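Local coordinates for Sts-2 protein (Mus musculus, PDB 3D4I), which interferes with CBL-mediated down-regulation of activated receptors and carries, in the 2H-phosphatase domain given here, an acid-dependent phosphatase activity, at residues A[56-59]-A[60-63]; A[125-128]-A[129-133]; A[181-184]-A[185-188]. One frame throughout, in Å; residues are numbered along the deposited sequence.

Overall arrangement
All three contacts are local and lie in one histidine phosphatase domain, in chain order 1, 2, 3. Contact 1 is at the surface, in the loop between helices 29-32 and 69-85. Contact 2 lies in the loop after strand 119-121, an outermost strand of the central sheet. Contact 3 closes helix 172-187, which packs on strands 11-16 and 196-201. The centres of contacts 1 and 2 are about 18 Å apart, and N63 meets A133 and E132. Contacts 2 and 3, which share R178 as a partner, lie about 19 Å apart, and 1 and 3 about 31 Å, centre to centre. Contact 2 thus borders H202, between an outlying loop and a helix packed on the sheet.

Contact 1 (A[56-59]-A[60-63]); sequences NGIK and DFEN
F61 packs back against the carbonyl of I58, one turn earlier in the 3-10 segment 58-61. This is the close-packed part. Ring atom CD2 of F61 lies 3.2 Å from I58 O, which sits at the ring edge near its plane. CG of F61 stands beside its own backbone N (chi1 -68°), and this turns the ring back toward residue 58. The same carbonyl takes a weak bond from the backbone: F61 N to I58 O is 3.3 Å. A second weak bond of the turn joins E62 N to K59 O at 3.4 Å. The side chains of I58 and F61 meet more loosely, with CG1 of I58 4.5 Å from CD2 of F61.

The other side is polar and more open. K59 and E62 are exposed. D60 lies near N56, with OD2 of D60 3.2 Å from CB of N56. Its carboxylate stands at 90° to the N56 amide plane. G57 has a positive phi, which suits a glycine.

R54 makes a cation-pi contact with F61 and, with T139, touches D60. Helix 29-32 covers the apolar side: W29 touches F61 and L30 touches I58. The turn lies in the long loop that leads to helix 69-85.

Contact 2 (A[125-128]-A[129-133]); sequences IFEW and MKWEA
A T-shaped (edge-to-face) pair of tryptophans, W128 and W131, marks the loop between strand 119-121 and helix 143-148 of the histidine phosphatase fold. The loop borders H202, which is probably the second histidine of the 2H signature: it follows strand 196-201, and both F126 and E127 touch it.

The edge of W128 points at a face of W131, off centre, with the six-membered ring planes 65° apart. CE3 of W128 comes within 3.4 Å of CZ2 of W131. K130 lies alongside W128, and its CB sits over the five-membered ring, 3.4 Å from the centroid, in a CH-pi contact. The backbone turn is closed by W131 N to W128 O at 2.9 Å.

E127 is folded back at chi2 (65°). Its OE1 accepts W128 N through the anti lone pair at 3.0 Å. OE1 lies at the edge of the W131 ring too, 3.4 Å from CE3 of W131. E132 runs past F126, its CD 3.7 Å from CZ of F126.

Beyond the two segments, Y175 stacks on W128, and W128 NE1 bonds to E170 O. E127 OE1 also bonds S204 OG, E132 OE2 forms a salt bridge with R99, and R178 holds the carbonyls of F126 and E127.

M129 bends at chi2 and chi3 to make a Met-aromatic contact: its SD lies at the edge of the F126 ring, 3.8 Å from CE2 of F126.

Contact 3 (A[181-184]-A[185-188]); sequences VSMG and QIIN
V181 opens the last turn of helix 172-187, and its O accepts Q185 N at 3.0 Å. S182 follows, with its O bonded to I186 N at 2.9 Å. I186 also crowds this carbonyl with its side chain. Its CG1 stands beside its backbone N (chi1 -69°), which brings CG1 to 3.2 Å from S182 O. The hydroxyl of S182 turns back to bond R178 O.

M183 O then takes I187 N at 2.9 Å, and CG1 of I187 lies 3.3 Å from the same M183 O. The M183 chain bends at chi2 and chi3. This brings SD to the end of I186, 3.9 Å from its CD1, the two side chains crossing at a slant. Replacing I186 by an alanine would remove CG1, CG2 and CD1, and is likely to leave M183 SD without this neighbour and open a gap against I199.

Last, G184 O accepts N188 N at 3.3 Å, the longest of the four bonds.

These are the i to i+4 bonds of an alpha helix. M183 and I187 pack on I12 of strand 11-16, and M183 and I186 on I199 of strand 196-201. This is the helix-on-sheet layering of the alpha/beta histidine phosphatase fold.

Contact 1 (A[56-59]-A[60-63])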
loop_
_atom_site.group_PDB
_atom_site.type_symbol
_atom_site.label_atom_id
_atom_site.label_comp_id
_atom_site.label_asym_id
_atom_site.label_seq_id
_atom_site.Cartn_x
_atom_site.Cartn_y
_atom_site.Cartn_z
ATOM N N ASN A 56 24.379 -18.085 2.048
ATOM C CA ASN A 56 25.400 -17.098 1.661
ATOM C C ASN A 56 25.105 -15.671 2.160
ATOM O O ASN A 56 25.580 -14.684 1.581
ATOM C CB ASN A 56 25.683 -17.115 0.137
ATOM C CG ASN A 56 25.508 -18.506 -0.507
ATOM O OD1 ASN A 56 25.136 -18.607 -1.682
ATOM N ND2 ASN A 56 25.779 -19.571 0.253
ATOM N N GLY A 57 24.320 -15.572 3.234
ATOM C CA GLY A 57 23.978 -14.281 3.837
ATOM C C GLY A 57 23.147 -13.359 2.953
ATOM O O GLY A 57 22.460 -13.809 2.033
ATOM N N ILE A 58 23.243 -12.061 3.239
ATOM C CA ILE A 58 22.496 -10.987 2.564
ATOM C C ILE A 58 22.798 -10.839 1.059
ATOM O O ILE A 58 21.962 -10.341 0.303
ATOM C CB ILE A 58 22.766 -9.628 3.300
ATOM C CG1 ILE A 58 21.649 -8.614 3.074
ATOM C CG2 ILE A 58 24.158 -9.061 2.948
ATOM C CD1 ILE A 58 21.808 -7.340 3.908
ATOM N N LYS A 59 23.987 -11.270 0.637
ATOM C CA LYS A 59 24.467 -11.019 -0.730
ATOM C C LYS A 59 23.679 -11.699 -1.858
ATOM O O LYS A 59 23.723 -11.241 -2.996
ATOM C CB LYS A 59 25.967 -11.344 -0.862
ATOM C CG LYS A 59 26.874 -10.117 -0.906
ATOM C CD LYS A 59 28.302 -10.498 -1.322
ATOM C CE LYS A 59 28.926 -9.479 -2.283
ATOM N NZ LYS A 59 28.362 -9.592 -3.669
ATOM N N ASP A 60 22.964 -12.780 -1.549
ATOM C CA ASP A 60 22.205 -13.509 -2.574
ATOM C C ASP A 60 20.916 -12.813 -3.027
ATOM O O ASP A 60 20.344 -13.157 -4.067
ATOM C CB ASP A 60 21.905 -14.932 -2.099
ATOM C CG ASP A 60 23.138 -15.828 -2.089
ATOM O OD1 ASP A 60 24.211 -15.417 -2.594
ATOM O OD2 ASP A 60 23.027 -16.960 -1.561
ATOM N N PHE A 61 20.461 -11.826 -2.255
ATOM C CA PHE A 61 19.297 -11.023 -2.627
ATOM C C PHE A 61 19.567 -10.102 -3.815
ATOM O O PHE A 61 18.633 -9.618 -4.454
ATOM C CB PHE A 61 18.809 -10.216 -1.433
ATOM C CG PHE A 61 18.224 -11.052 -0.336
ATOM C CD1 PHE A 61 16.893 -11.475 -0.392
ATOM C CD2 PHE A 61 18.995 -11.405 0.774
ATOM C CE1 PHE A 61 16.353 -12.243 0.629
ATOM C CE2 PHE A 61 18.449 -12.174 1.812
ATOM C CZ PHE A 61 17.136 -12.589 1.744
ATOM N N GLU A 62 20.850 -9.886 -4.104
ATOM C CA GLU A 62 21.332 -9.101 -5.254
ATOM C C GLU A 62 20.369 -9.239 -6.445
ATOM O O GLU A 62 19.803 -8.248 -6.905
ATOM C CB GLU A 62 22.776 -9.544 -5.613
ATOM C CG GLU A 62 23.265 -9.157 -7.014
ATOM C CD GLU A 62 24.664 -9.676 -7.345
ATOM O OE1 GLU A 62 25.020 -10.812 -6.958
ATOM O OE2 GLU A 62 25.408 -8.944 -8.028
ATOM N N ASN A 63 20.145 -10.472 -6.894
ATOM C CA ASN A 63 19.360 -10.751 -8.113
ATOM C C ASN A 63 17.963 -11.303 -7.869
ATOM O O ASN A 63 17.283 -11.735 -8.817
ATOM C CB ASN A 63 20.122 -11.734 -9.016
ATOM C CG ASN A 63 21.407 -11.139 -9.563
ATOM O OD1 ASN A 63 21.454 -9.959 -9.950
ATOM N ND2 ASN A 63 22.459 -11.944 -9.585
#

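Contact 2 (A[125-128]-A[129-133])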
loop_
_atom_site.group_PDB
_atom_site.type_symbol
_atom_site.label_atom_id
_atom_site.label_comp_id
_atom_site.label_asym_id
_atom_site.label_seq_id
_atom_site.Cartn_x
_atom_site.Cartn_y
_atom_site.Cartn_z
ATOM N N ILE A 125 7.408 -21.418 -14.720
ATOM C CA ILE A 125 6.748 -20.106 -14.870
ATOM C C ILE A 125 7.620 -18.952 -14.361
ATOM O O ILE A 125 7.119 -17.860 -14.115
ATOM C CB ILE A 125 5.296 -20.060 -14.229
ATOM C CG1 ILE A 125 5.348 -20.230 -12.697
ATOM C CG2 ILE A 125 4.384 -21.090 -14.941
ATOM C CD1 ILE A 125 3.952 -20.246 -11.954
ATOM N N PHE A 126 8.931 -19.207 -14.215
ATOM C CA PHE A 126 9.884 -18.143 -13.940
ATOM C C PHE A 126 9.947 -17.169 -15.124
ATOM O O PHE A 126 9.468 -17.476 -16.226
ATOM C CB PHE A 126 11.265 -18.728 -13.644
ATOM C CG PHE A 126 12.291 -17.703 -13.230
ATOM C CD1 PHE A 126 12.151 -16.993 -12.039
ATOM C CD2 PHE A 126 13.403 -17.473 -14.017
ATOM C CE1 PHE A 126 13.096 -16.049 -11.654
ATOM C CE2 PHE A 126 14.360 -16.540 -13.648
ATOM C CZ PHE A 126 14.211 -15.833 -12.445
ATOM N N GLU A 127 10.522 -15.991 -14.890
ATOM C CA GLU A 127 10.732 -14.996 -15.936
ATOM C C GLU A 127 11.563 -15.555 -17.094
ATOM O O GLU A 127 12.363 -16.473 -16.902
ATOM C CB GLU A 127 11.435 -13.767 -15.300
ATOM C CG GLU A 127 11.695 -12.581 -16.223
ATOM C CD GLU A 127 10.411 -11.948 -16.715
ATOM O OE1 GLU A 127 9.886 -12.426 -17.727
ATOM O OE2 GLU A 127 9.929 -10.974 -16.082
ATOM N N TRP A 128 11.364 -15.026 -18.299
ATOM C CA TRP A 128 12.251 -15.314 -19.430
ATOM C C TRP A 128 13.688 -14.990 -19.033
ATOM O O TRP A 128 13.950 -13.882 -18.571
ATOM C CB TRP A 128 11.832 -14.465 -20.640
ATOM C CG TRP A 128 12.615 -14.695 -21.947
ATOM C CD1 TRP A 128 13.394 -15.763 -22.275
ATOM C CD2 TRP A 128 12.591 -13.852 -23.100
ATOM N NE1 TRP A 128 13.893 -15.618 -23.553
ATOM C CE2 TRP A 128 13.405 -14.455 -24.084
ATOM C CE3 TRP A 128 11.966 -12.627 -23.395
ATOM C CZ2 TRP A 128 13.639 -13.862 -25.335
ATOM C CZ3 TRP A 128 12.192 -12.045 -24.662
ATOM C CH2 TRP A 128 13.011 -12.663 -25.602
ATOM N N MET A 129 14.612 -15.948 -19.223
ATOM C CA MET A 129 16.008 -15.815 -18.735
ATOM C C MET A 129 16.762 -14.664 -19.369
ATOM O O MET A 129 17.705 -14.141 -18.786
ATOM C CB MET A 129 16.794 -17.128 -18.934
ATOM C CG MET A 129 16.236 -18.309 -18.132
ATOM S SD MET A 129 16.517 -18.098 -16.359
ATOM C CE MET A 129 18.316 -18.311 -16.332
ATOM N N LYS A 130 16.341 -14.293 -20.574
ATOM C CA LYS A 130 16.811 -13.104 -21.273
ATOM C C LYS A 130 16.780 -11.861 -20.384
ATOM O O LYS A 130 17.624 -10.984 -20.535
ATOM C CB LYS A 130 15.910 -12.862 -22.491
ATOM C CG LYS A 130 16.219 -11.617 -23.334
ATOM C CD LYS A 130 17.437 -11.826 -24.199
ATOM C CE LYS A 130 17.130 -12.706 -25.398
ATOM N NZ LYS A 130 18.364 -12.924 -26.224
ATOM N N TRP A 131 15.801 -11.793 -19.477
ATOM C CA TRP A 131 15.603 -10.608 -18.644
ATOM C C TRP A 131 16.074 -10.775 -17.211
ATOM O O TRP A 131 15.769 -9.937 -16.361
ATOM C CB TRP A 131 14.131 -10.168 -18.674
ATOM C CG TRP A 131 13.701 -9.789 -20.044
ATOM C CD1 TRP A 131 14.497 -9.281 -21.050
ATOM C CD2 TRP A 131 12.381 -9.877 -20.583
ATOM N NE1 TRP A 131 13.743 -9.048 -22.171
ATOM C CE2 TRP A 131 12.440 -9.403 -21.910
ATOM C CE3 TRP A 131 11.143 -10.304 -20.066
ATOM C CZ2 TRP A 131 11.312 -9.337 -22.731
ATOM C CZ3 TRP A 131 10.015 -10.240 -20.892
ATOM C CH2 TRP A 131 10.114 -9.753 -22.210
ATOM N N GLU A 132 16.828 -11.842 -16.953
ATOM C CA GLU A 132 17.378 -12.118 -15.626
ATOM C C GLU A 132 18.880 -12.387 -15.712
ATOM O O GLU A 132 19.400 -12.707 -16.780
ATOM C CB GLU A 132 16.660 -13.301 -14.974
ATOM C CG GLU A 132 15.161 -13.089 -14.737
ATOM C CD GLU A 132 14.845 -12.353 -13.445
ATOM O OE1 GLU A 132 15.708 -12.259 -12.546
ATOM O OE2 GLU A 132 13.716 -11.854 -13.319
ATOM N N ALA A 133 19.580 -12.224 -14.590
ATOM C CA ALA A 133 21.015 -12.557 -14.530
ATOM C C ALA A 133 21.227 -14.043 -14.771
ATOM O O ALA A 133 20.432 -14.861 -14.318
ATOM C CB ALA A 133 21.609 -12.152 -13.175
#

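Contact 3 (A[181-184]-A[185-188])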
loop_
_atom_site.group_PDB
_atom_site.type_symbol
_atom_site.label_atom_id
_atom_site.label_comp_id
_atom_site.label_asym_id
_atom_site.label_seq_id
_atom_site.Cartn_x
_atom_site.Cartn_y
_atom_site.Cartn_z
ATOM N N VAL A 181 4.381 -25.910 -21.837
ATOM C CA VAL A 181 4.529 -27.254 -21.279
ATOM C C VAL A 181 4.175 -27.275 -19.790
ATOM O O VAL A 181 3.503 -28.196 -19.314
ATOM C CB VAL A 181 5.960 -27.783 -21.539
ATOM C CG1 VAL A 181 6.260 -29.015 -20.713
ATOM C CG2 VAL A 181 6.141 -28.051 -23.048
ATOM N N SER A 182 4.601 -26.235 -19.068
ATOM C CA SER A 182 4.319 -26.124 -17.640
ATOM C C SER A 182 2.840 -25.946 -17.379
ATOM O O SER A 182 2.302 -26.575 -16.477
ATOM C CB SER A 182 5.133 -24.981 -17.006
ATOM O OG SER A 182 6.510 -25.169 -17.294
ATOM N N MET A 183 2.190 -25.071 -18.150
ATOM C CA MET A 183 0.753 -24.862 -18.032
ATOM C C MET A 183 0.001 -26.154 -18.364
ATOM O O MET A 183 -0.977 -26.481 -17.694
ATOM C CB MET A 183 0.277 -23.720 -18.927
ATOM C CG MET A 183 0.665 -22.295 -18.404
ATOM S SD MET A 183 0.390 -22.057 -16.620
ATOM C CE MET A 183 -1.386 -22.041 -16.498
ATOM N N GLY A 184 0.467 -26.875 -19.386
ATOM C CA GLY A 184 -0.045 -28.227 -19.673
ATOM C C GLY A 184 -0.041 -29.149 -18.470
ATOM O O GLY A 184 -1.052 -29.803 -18.176
ATOM N N GLN A 185 1.097 -29.226 -17.773
ATOM C CA GLN A 185 1.215 -30.065 -16.574
ATOM C C GLN A 185 0.339 -29.552 -15.431
ATOM O O GLN A 185 -0.288 -30.336 -14.719
ATOM C CB GLN A 185 2.676 -30.202 -16.130
ATOM C CG GLN A 185 2.867 -30.793 -14.734
ATOM C CD GLN A 185 4.312 -31.251 -14.446
ATOM O OE1 GLN A 185 4.947 -31.906 -15.277
ATOM N NE2 GLN A 185 4.816 -30.917 -13.252
ATOM N N ILE A 186 0.284 -28.236 -15.268
ATOM C CA ILE A 186 -0.535 -27.633 -14.224
ATOM C C ILE A 186 -2.008 -28.010 -14.411
ATOM O O ILE A 186 -2.664 -28.432 -13.458
ATOM C CB ILE A 186 -0.329 -26.082 -14.155
ATOM C CG1 ILE A 186 1.081 -25.769 -13.634
ATOM C CG2 ILE A 186 -1.370 -25.426 -13.263
ATOM C CD1 ILE A 186 1.453 -24.299 -13.672
ATOM N N ILE A 187 -2.507 -27.894 -15.637
ATOM C CA ILE A 187 -3.910 -28.218 -15.922
ATOM C C ILE A 187 -4.234 -29.692 -15.629
ATOM O O ILE A 187 -5.310 -30.013 -15.112
ATOM C CB ILE A 187 -4.310 -27.819 -17.376
ATOM C CG1 ILE A 187 -4.222 -26.308 -17.547
ATOM C CG2 ILE A 187 -5.718 -28.309 -17.740
ATOM C CD1 ILE A 187 -4.764 -25.528 -16.414
ATOM N N ASN A 188 -3.286 -30.572 -15.937
ATOM C CA ASN A 188 -3.424 -32.004 -15.635
ATOM C C ASN A 188 -3.057 -32.413 -14.195
ATOM O O ASN A 188 -3.063 -33.599 -13.866
ATOM C CB ASN A 188 -2.639 -32.831 -16.649
ATOM C CG ASN A 188 -3.245 -32.784 -18.039
ATOM O OD1 ASN A 188 -3.408 -31.716 -18.636
ATOM N ND2 ASN A 188 -3.580 -33.961 -18.571
#